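Local atomic coordinates of microcin B17-processing protein McbC (Escherichia coli str. K-12 substr. MG1655, PDB entry 6GRH), a protein that helps turn the inactive microcin B17 precursor peptide into the active antibiotic, acting as an FMN-binding oxidoreductase of the nitroreductase family. Residues Glu18-Ala21 with Ile22-Phe26; Leu49-Leu52 with Glu53-Glu56; Arg205-Arg208 with Met209-Glu213. One frame throughout, in Å; residues are numbered along the deposited sequence. Where two conformers were deposited one is given.

Contact 1 (Glu18-Ala21 with Ile22-Phe26)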
loop_
_atom_site.group_PDB
_atom_site.type_symbol
_atom_site.label_atom_id
_atom_site.label_comp_id
_atom_site.label_asym_id
_atom_site.label_seq_id
_atom_site.Cartn_x
_atom_site.Cartn_y
_atom_site.Cartn_z
ATOM N N GLU D 18 -5.253 10.357 5.363
ATOM C CA GLU D 18 -5.128 9.097 4.646
ATOM C C GLU D 18 -4.197 9.276 3.434
ATOM O O GLU D 18 -3.302 8.466 3.211
ATOM C CB GLU D 18 -6.502 8.596 4.217
ATOM C CG GLU D 18 -6.498 7.199 3.596
ATOM C CD GLU D 18 -6.505 6.064 4.620
ATOM O OE1 GLU D 18 -6.505 6.325 5.852
ATOM O OE2 GLU D 18 -6.534 4.882 4.195
ATOM N N VAL D 19 -4.397 10.356 2.683
ATOM C CA VAL D 19 -3.565 10.652 1.534
ATOM C C VAL D 19 -2.112 10.844 2.000
ATOM O O VAL D 19 -1.187 10.258 1.429
ATOM C CB VAL D 19 -4.075 11.889 0.786
ATOM C CG1 VAL D 19 -3.159 12.270 -0.341
ATOM C CG2 VAL D 19 -5.458 11.606 0.209
ATOM N N LEU D 20 -1.927 11.656 3.036
ATOM C CA LEU D 20 -0.597 11.927 3.544
ATOM C C LEU D 20 0.155 10.655 3.933
ATOM O O LEU D 20 1.312 10.496 3.550
ATOM C CB LEU D 20 -0.658 12.883 4.708
ATOM C CG LEU D 20 0.665 13.281 5.333
ATOM C CD1 LEU D 20 1.517 13.998 4.299
ATOM C CD2 LEU D 20 0.378 14.189 6.519
ATOM N N ALA D 21 -0.494 9.779 4.689
ATOM C CA ALA D 21 0.128 8.535 5.147
ATOM C C ALA D 21 0.468 7.610 4.001
ATOM O O ALA D 21 1.558 7.067 3.966
ATOM C CB ALA D 21 -0.775 7.812 6.145
ATOM N N ILE D 22 -0.459 7.462 3.052
ATOM C CA ILE D 22 -0.238 6.589 1.908
ATOM C C ILE D 22 0.917 7.093 1.048
ATOM O O ILE D 22 1.767 6.282 0.585
ATOM C CB ILE D 22 -1.547 6.392 1.101
ATOM C CG1 ILE D 22 -2.503 5.520 1.954
ATOM C CG2 ILE D 22 -1.289 5.765 -0.272
ATOM C CD1 ILE D 22 -3.926 5.368 1.427
ATOM N N VAL D 23 0.984 8.410 0.849
ATOM C CA VAL D 23 2.063 8.995 0.094
ATOM C C VAL D 23 3.423 8.816 0.819
ATOM O O VAL D 23 4.416 8.417 0.199
ATOM C CB VAL D 23 1.787 10.469 -0.251
ATOM C CG1 VAL D 23 3.009 11.117 -0.859
ATOM C CG2 VAL D 23 0.613 10.585 -1.227
ATOM N N LYS D 24 3.474 9.085 2.122
ATOM C CA LYS D 24 4.721 8.883 2.853
ATOM C C LYS D 24 5.191 7.430 2.847
ATOM O O LYS D 24 6.394 7.159 2.720
ATOM C CB LYS D 24 4.590 9.361 4.288
ATOM C CG LYS D 24 4.538 10.866 4.488
ATOM C CD LYS D 24 4.152 11.063 5.964
ATOM C CE LYS D 24 4.481 12.409 6.483
ATOM N NZ LYS D 24 4.260 12.453 7.974
ATOM N N ASP D 25 4.239 6.504 3.022
ATOM C CA ASP D 25 4.526 5.092 2.992
ATOM C C ASP D 25 5.193 4.712 1.679
ATOM O O ASP D 25 6.074 3.881 1.671
ATOM C CB ASP D 25 3.265 4.251 3.086
ATOM C CG ASP D 25 2.685 4.185 4.469
ATOM O OD1 ASP D 25 3.335 4.615 5.456
ATOM O OD2 ASP D 25 1.528 3.658 4.553
ATOM N N PHE D 26 4.673 5.238 0.571
ATOM C CA PHE D 26 5.225 4.931 -0.721
ATOM C C PHE D 26 6.597 5.566 -0.893
ATOM O O PHE D 26 7.554 4.921 -1.309
ATOM C CB PHE D 26 4.328 5.416 -1.839
ATOM C CG PHE D 26 4.916 5.168 -3.189
ATOM C CD1 PHE D 26 4.959 3.869 -3.701
ATOM C CD2 PHE D 26 5.490 6.200 -3.902
ATOM C CE1 PHE D 26 5.505 3.616 -4.959
ATOM C CE2 PHE D 26 6.045 5.962 -5.134
ATOM C CZ PHE D 26 6.057 4.667 -5.665
#

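Contact 2 (Leu49-Leu52 with Glu53-Glu56)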
loop_
_atom_site.group_PDB
_atom_site.type_symbol
_atom_site.label_atom_id
_atom_site.label_comp_id
_atom_site.label_asym_id
_atom_site.label_seq_id
_atom_site.Cartn_x
_atom_site.Cartn_y
_atom_site.Cartn_z
ATOM N N LEU D 49 27.083 -4.636 -13.802
ATOM C CA LEU D 49 27.836 -3.572 -14.508
ATOM C C LEU D 49 28.141 -3.891 -15.970
ATOM O O LEU D 49 28.015 -3.019 -16.828
ATOM C CB LEU D 49 29.164 -3.253 -13.777
ATOM C CG LEU D 49 30.021 -2.060 -14.269
ATOM C CD1 LEU D 49 29.379 -0.728 -13.879
ATOM C CD2 LEU D 49 31.451 -2.142 -13.730
ATOM N N ALA D 50 28.516 -5.140 -16.235
ATOM C CA ALA D 50 28.904 -5.608 -17.577
ATOM C C ALA D 50 27.773 -5.614 -18.601
ATOM O O ALA D 50 28.034 -5.669 -19.795
ATOM C CB ALA D 50 29.490 -7.003 -17.486
ATOM N N HIS D 51 26.528 -5.611 -18.142
ATOM C CA HIS D 51 25.375 -5.590 -19.037
ATOM C C HIS D 51 24.686 -4.233 -19.130
ATOM O O HIS D 51 23.723 -4.090 -19.893
ATOM C CB HIS D 51 24.372 -6.651 -18.584
ATOM C CG HIS D 51 24.863 -8.046 -18.782
ATOM N ND1 HIS D 51 25.132 -8.896 -17.734
ATOM C CD2 HIS D 51 25.158 -8.732 -19.910
ATOM C CE1 HIS D 51 25.548 -10.054 -18.205
ATOM N NE2 HIS D 51 25.576 -9.979 -19.523
ATOM N N LEU D 52 25.161 -3.236 -18.388
ATOM C CA LEU D 52 24.492 -1.935 -18.360
ATOM C C LEU D 52 24.593 -1.182 -19.677
ATOM O O LEU D 52 23.680 -0.433 -20.013
ATOM C CB LEU D 52 25.021 -1.057 -17.220
ATOM C CG LEU D 52 24.437 -1.306 -15.842
ATOM C CD1 LEU D 52 25.199 -0.483 -14.810
ATOM C CD2 LEU D 52 22.954 -0.936 -15.792
ATOM N N GLU D 53 25.670 -1.407 -20.436
ATOM C CA GLU D 53 25.883 -0.697 -21.701
ATOM C C GLU D 53 24.695 -0.843 -22.659
ATOM O O GLU D 53 24.291 0.136 -23.310
ATOM C CB GLU D 53 27.178 -1.157 -22.398
ATOM C CG GLU D 53 27.707 -0.181 -23.464
ATOM C CD GLU D 53 27.035 -0.281 -24.841
ATOM O OE1 GLU D 53 26.353 -1.294 -25.122
ATOM O OE2 GLU D 53 27.192 0.659 -25.668
ATOM N N LYS D 54 24.125 -2.045 -22.727
ATOM C CA LYS D 54 23.008 -2.300 -23.631
ATOM C C LYS D 54 21.733 -1.487 -23.304
ATOM O O LYS D 54 20.856 -1.351 -24.154
ATOM C CB LYS D 54 22.707 -3.811 -23.737
ATOM C CG LYS D 54 21.539 -4.342 -22.902
ATOM C CD LYS D 54 21.035 -5.696 -23.413
ATOM C CE LYS D 54 21.994 -6.839 -23.143
ATOM N NZ LYS D 54 22.086 -7.124 -21.680
ATOM N N PHE D 55 21.633 -0.960 -22.085
ATOM C CA PHE D 55 20.480 -0.187 -21.654
ATOM C C PHE D 55 20.646 1.332 -21.689
ATOM O O PHE D 55 19.659 2.062 -21.636
ATOM C CB PHE D 55 20.090 -0.613 -20.253
ATOM C CG PHE D 55 19.745 -2.057 -20.157
ATOM C CD1 PHE D 55 18.510 -2.527 -20.637
ATOM C CD2 PHE D 55 20.635 -2.967 -19.607
ATOM C CE1 PHE D 55 18.180 -3.868 -20.544
ATOM C CE2 PHE D 55 20.290 -4.315 -19.499
ATOM C CZ PHE D 55 19.077 -4.765 -19.980
ATOM N N GLU D 56 21.887 1.795 -21.783
ATOM C CA GLU D 56 22.209 3.196 -21.648
ATOM C C GLU D 56 22.067 3.897 -23.013
ATOM O O GLU D 56 22.545 3.393 -24.040
ATOM C CB GLU D 56 23.629 3.345 -21.083
ATOM C CG GLU D 56 23.719 2.885 -19.628
ATOM C CD GLU D 56 25.143 2.710 -19.103
ATOM O OE1 GLU D 56 26.121 2.771 -19.871
ATOM O OE2 GLU D 56 25.284 2.469 -17.906
#

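Contact 3 (Arg205-Arg208 with Met209-Glu213)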
loop_
_atom_site.group_PDB
_atom_site.type_symbol
_atom_site.label_atom_id
_atom_site.label_comp_id
_atom_site.label_asym_id
_atom_site.label_seq_id
_atom_site.Cartn_x
_atom_site.Cartn_y
_atom_site.Cartn_z
ATOM N N ARG D 205 -2.250 13.133 -6.994
ATOM C CA ARG D 205 -1.674 13.726 -8.196
ATOM C C ARG D 205 -0.698 14.876 -7.873
ATOM O O ARG D 205 0.244 15.121 -8.623
ATOM C CB ARG D 205 -2.770 14.212 -9.127
ATOM C CG ARG D 205 -2.329 14.374 -10.573
ATOM C CD ARG D 205 -3.556 14.689 -11.388
ATOM N NE ARG D 205 -3.448 14.665 -12.834
ATOM C CZ ARG D 205 -3.577 13.602 -13.627
ATOM N NH1 ARG D 205 -3.754 12.403 -13.152
ATOM N NH2 ARG D 205 -3.528 13.765 -14.941
ATOM N N GLY D 206 -0.885 15.541 -6.740
ATOM C CA GLY D 206 0.067 16.572 -6.307
ATOM C C GLY D 206 1.472 16.086 -6.058
ATOM O O GLY D 206 2.447 16.825 -6.289
ATOM N N TYR D 207 1.587 14.852 -5.604
ATOM C CA TYR D 207 2.896 14.213 -5.408
ATOM C C TYR D 207 3.628 14.072 -6.734
ATOM O O TYR D 207 4.783 14.485 -6.874
ATOM C CB TYR D 207 2.744 12.861 -4.720
ATOM C CG TYR D 207 4.046 12.158 -4.432
ATOM C CD1 TYR D 207 4.867 12.585 -3.400
ATOM C CD2 TYR D 207 4.449 11.070 -5.181
ATOM C CE1 TYR D 207 6.044 11.930 -3.118
ATOM C CE2 TYR D 207 5.647 10.429 -4.916
ATOM C CZ TYR D 207 6.436 10.870 -3.894
ATOM O OH TYR D 207 7.620 10.220 -3.620
ATOM N N ARG D 208 2.911 13.561 -7.723
ATOM C CA ARG D 208 3.446 13.428 -9.057
ATOM C C ARG D 208 3.873 14.824 -9.594
ATOM O O ARG D 208 4.975 14.973 -10.162
ATOM C CB ARG D 208 2.366 12.762 -9.940
ATOM C CG ARG D 208 2.789 12.376 -11.334
ATOM C CD ARG D 208 1.594 12.302 -12.287
ATOM N NE ARG D 208 0.657 11.226 -11.987
ATOM C CZ ARG D 208 -0.345 10.856 -12.805
ATOM N NH1 ARG D 208 -0.558 11.474 -13.958
ATOM N NH2 ARG D 208 -1.145 9.872 -12.463
ATOM N N MET D 209 3.006 15.829 -9.422
ATOM C CA MET D 209 3.292 17.220 -9.829
ATOM C C MET D 209 4.525 17.795 -9.118
ATOM O O MET D 209 5.353 18.467 -9.751
ATOM C CB MET D 209 2.071 18.150 -9.608
ATOM C CG MET D 209 0.876 17.934 -10.564
ATOM S SD MET D 209 -0.406 19.235 -10.563
ATOM C CE MET D 209 -1.921 18.287 -10.575
ATOM N N ALA D 210 4.654 17.531 -7.817
ATOM C CA ALA D 210 5.806 18.014 -7.042
ATOM C C ALA D 210 7.155 17.424 -7.517
ATOM O O ALA D 210 8.151 18.149 -7.618
ATOM C CB ALA D 210 5.604 17.720 -5.579
ATOM N N LEU D 211 7.158 16.129 -7.830
ATOM C CA LEU D 211 8.358 15.446 -8.343
ATOM C C LEU D 211 8.761 15.975 -9.716
ATOM O O LEU D 211 9.910 16.238 -9.944
ATOM C CB LEU D 211 8.173 13.915 -8.355
ATOM C CG LEU D 211 8.608 13.223 -7.062
ATOM C CD1 LEU D 211 7.982 13.776 -5.798
ATOM C CD2 LEU D 211 8.289 11.740 -7.135
ATOM N N MET D 212 7.787 16.191 -10.597
ATOM C CA MET D 212 8.055 16.813 -11.877
ATOM C C MET D 212 8.609 18.227 -11.723
ATOM O O MET D 212 9.576 18.596 -12.385
ATOM C CB MET D 212 6.816 16.754 -12.792
ATOM C CG MET D 212 6.509 15.325 -13.199
ATOM S SD MET D 212 5.124 15.164 -14.334
ATOM C CE MET D 212 3.772 15.825 -13.394
ATOM N N GLU D 213 8.045 18.992 -10.809
ATOM C CA GLU D 213 8.526 20.322 -10.551
ATOM C C GLU D 213 9.984 20.357 -10.138
ATOM O O GLU D 213 10.720 21.206 -10.582
ATOM C CB GLU D 213 7.661 20.997 -9.508
ATOM C CG GLU D 213 8.112 22.377 -9.106
ATOM C CD GLU D 213 7.136 23.009 -8.134
ATOM O OE1 GLU D 213 5.895 22.840 -8.356
ATOM O OE2 GLU D 213 7.617 23.662 -7.157
#

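Contact 1 (Glu18-Ala21 with Ile22-Phe26)
Ile22 lies one turn beyond Glu18 on helix 17-27 and meets it twice. Its N donates to Glu18 O at 3.0 Å, and the tip of its longer branch, CD1, rests 3.8 Å from Glu18 CG. The branch reaches back because CG1 stands anti to the carbonyl carbon of Ile22 (chi1 -70°), while Glu18 bends at chi2 (83°) and passes its aliphatic part across the isoleucine. The Glu18 carboxylate is taken up beyond this helix: its OE1 accepts from the backbone N of Asn211 and its OE2 from that of Arg210, both of a neighbouring McbB chain. Val23 follows with a bond from its N to Val19 O at 2.9 Å. Its CG2 faces Val19 CG1 at 4.2 Å, a loose apolar i/i+4 pair on the flank that packs against Tyr204 of helix 204-227. These links are the i+4 to i bonds of a regular alpha-helix, and at Glu18/Ile22, Val19/Val23 and Leu20/Lys24 the side chains also touch. Lys24 N continues the ladder to Leu20 O. The lysine chain runs extended past the leucine, so that its CE lies 4.0 Å from Leu20 CD1; methylenes thus cover the leucine before NZ makes a weak hydrogen bond to Arg252 O. Asp25 N bonds to Ala21 O at 2.9 Å with an N-H...O angle of 163°. Its carboxylate folds back over the same carbonyl without bonding to it, and OD2 instead forms a salt bridge with Arg210 of the McbB chain. Phe26, whose N bonds to Ile22 O, sends its ring away from the earlier turn to stack on Phe26 of the second McbC subunit.

Contact 2 (Leu49-Leu52 with Glu53-Glu56)
A turn in the long loop between strands 42-43 and 70-71, with helical phi/psi at residues 53-55, brings Leu52 against Phe55 and Glu56. Phe55 N donates to Leu52 O at 3.0 Å, with an N-H...O angle of 152°; the donor stands well above the carbonyl plane. Glu56 N adds a weak bond to the same oxygen at 3.4 Å, so Leu52 O receives an i+3 bond and a weak i+4 one. The Glu56 chain returns alongside, its CG 3.3 Å from Leu52 O and OE2 3.6 Å from Leu52 CB. His51 O, from the residue before Leu52, sits obliquely by the Phe55 ring, 3.3 Å from CD2. Lys54 and His51 point the same way, side by side. Bends at chi3 and chi4 (71° and 68°) curl the lysine until NZ is 3.9 Å from His51 CB, while Lys54 CG lies over the centre of one face of the Phe55 ring. The Phe55 ring also meets Phe200 of the second subunit, and Glu56 packs on its Gly124, with a bound FMN about 7 Å from the Glu56 side chain.

Contact 3 (Arg205-Arg208 with Met209-Glu213)
With chi1 at -178°, Tyr207 swings its CG anti to the backbone N and stands the ring out from helix 204-227, and Leu211 leans back to it, its chi2 of 54° putting CD1 over one face. CD1 stands 3.9 Å from the centroid of the Tyr207 ring, 18° off its normal, a CH-pi contact; CD2 touches the ring carbon CE2 of Tyr207 at 3.7 Å. Beneath them Leu211 N bonds to Tyr207 O at 3.0 Å. One residue earlier, Ala210 N reaches Gly206 O at 2.8 Å. On another flank Arg205 extends its chain across Met209 in the conformer given. Arg208 runs beside Met212, with CG 4.1 Å from Met212 CE, and its NH1 sits 3.3 Å above the plane of the Arg205 guanidinium. Both arginines form salt bridges to Asp240 of the second subunit, a shared anion that probably offsets their mutual charge; Arg205 NH1 also bonds to Gly30 O and Arg208 NH2 to Asn31 OD1 of that subunit. Tyr207 OH is hydrogen-bonded to His27. Met209, of the FMN pocket, thus presents its side chain to FMN, while the neighbouring guanidinium groups fasten the helix to the partner subunit.

Along the chain the three contacts follow in series: contact 1 on helix 17-27, contact 2 in the loop after strand 42-43, and contact 3 on helix 204-227. Contacts 1 and 3 are neighbours, their centres 14 Å apart, and the two helices touch where Val23 CG1 packs 3.5 Å from Tyr207 CD1. Contact 2 stands apart, its centre 34 Å from that of contact 1 and 30 Å from that of contact 3, with nearest atoms about 20 Å away in both cases. All three touch the second McbC subunit, so even the remote loop is tied into the dimer. Contact 3 contributes Met209 to the FMN pocket, and contact 2 comes within about 7 Å of a bound FMN through Glu56, whereas contact 1 also borders McbB.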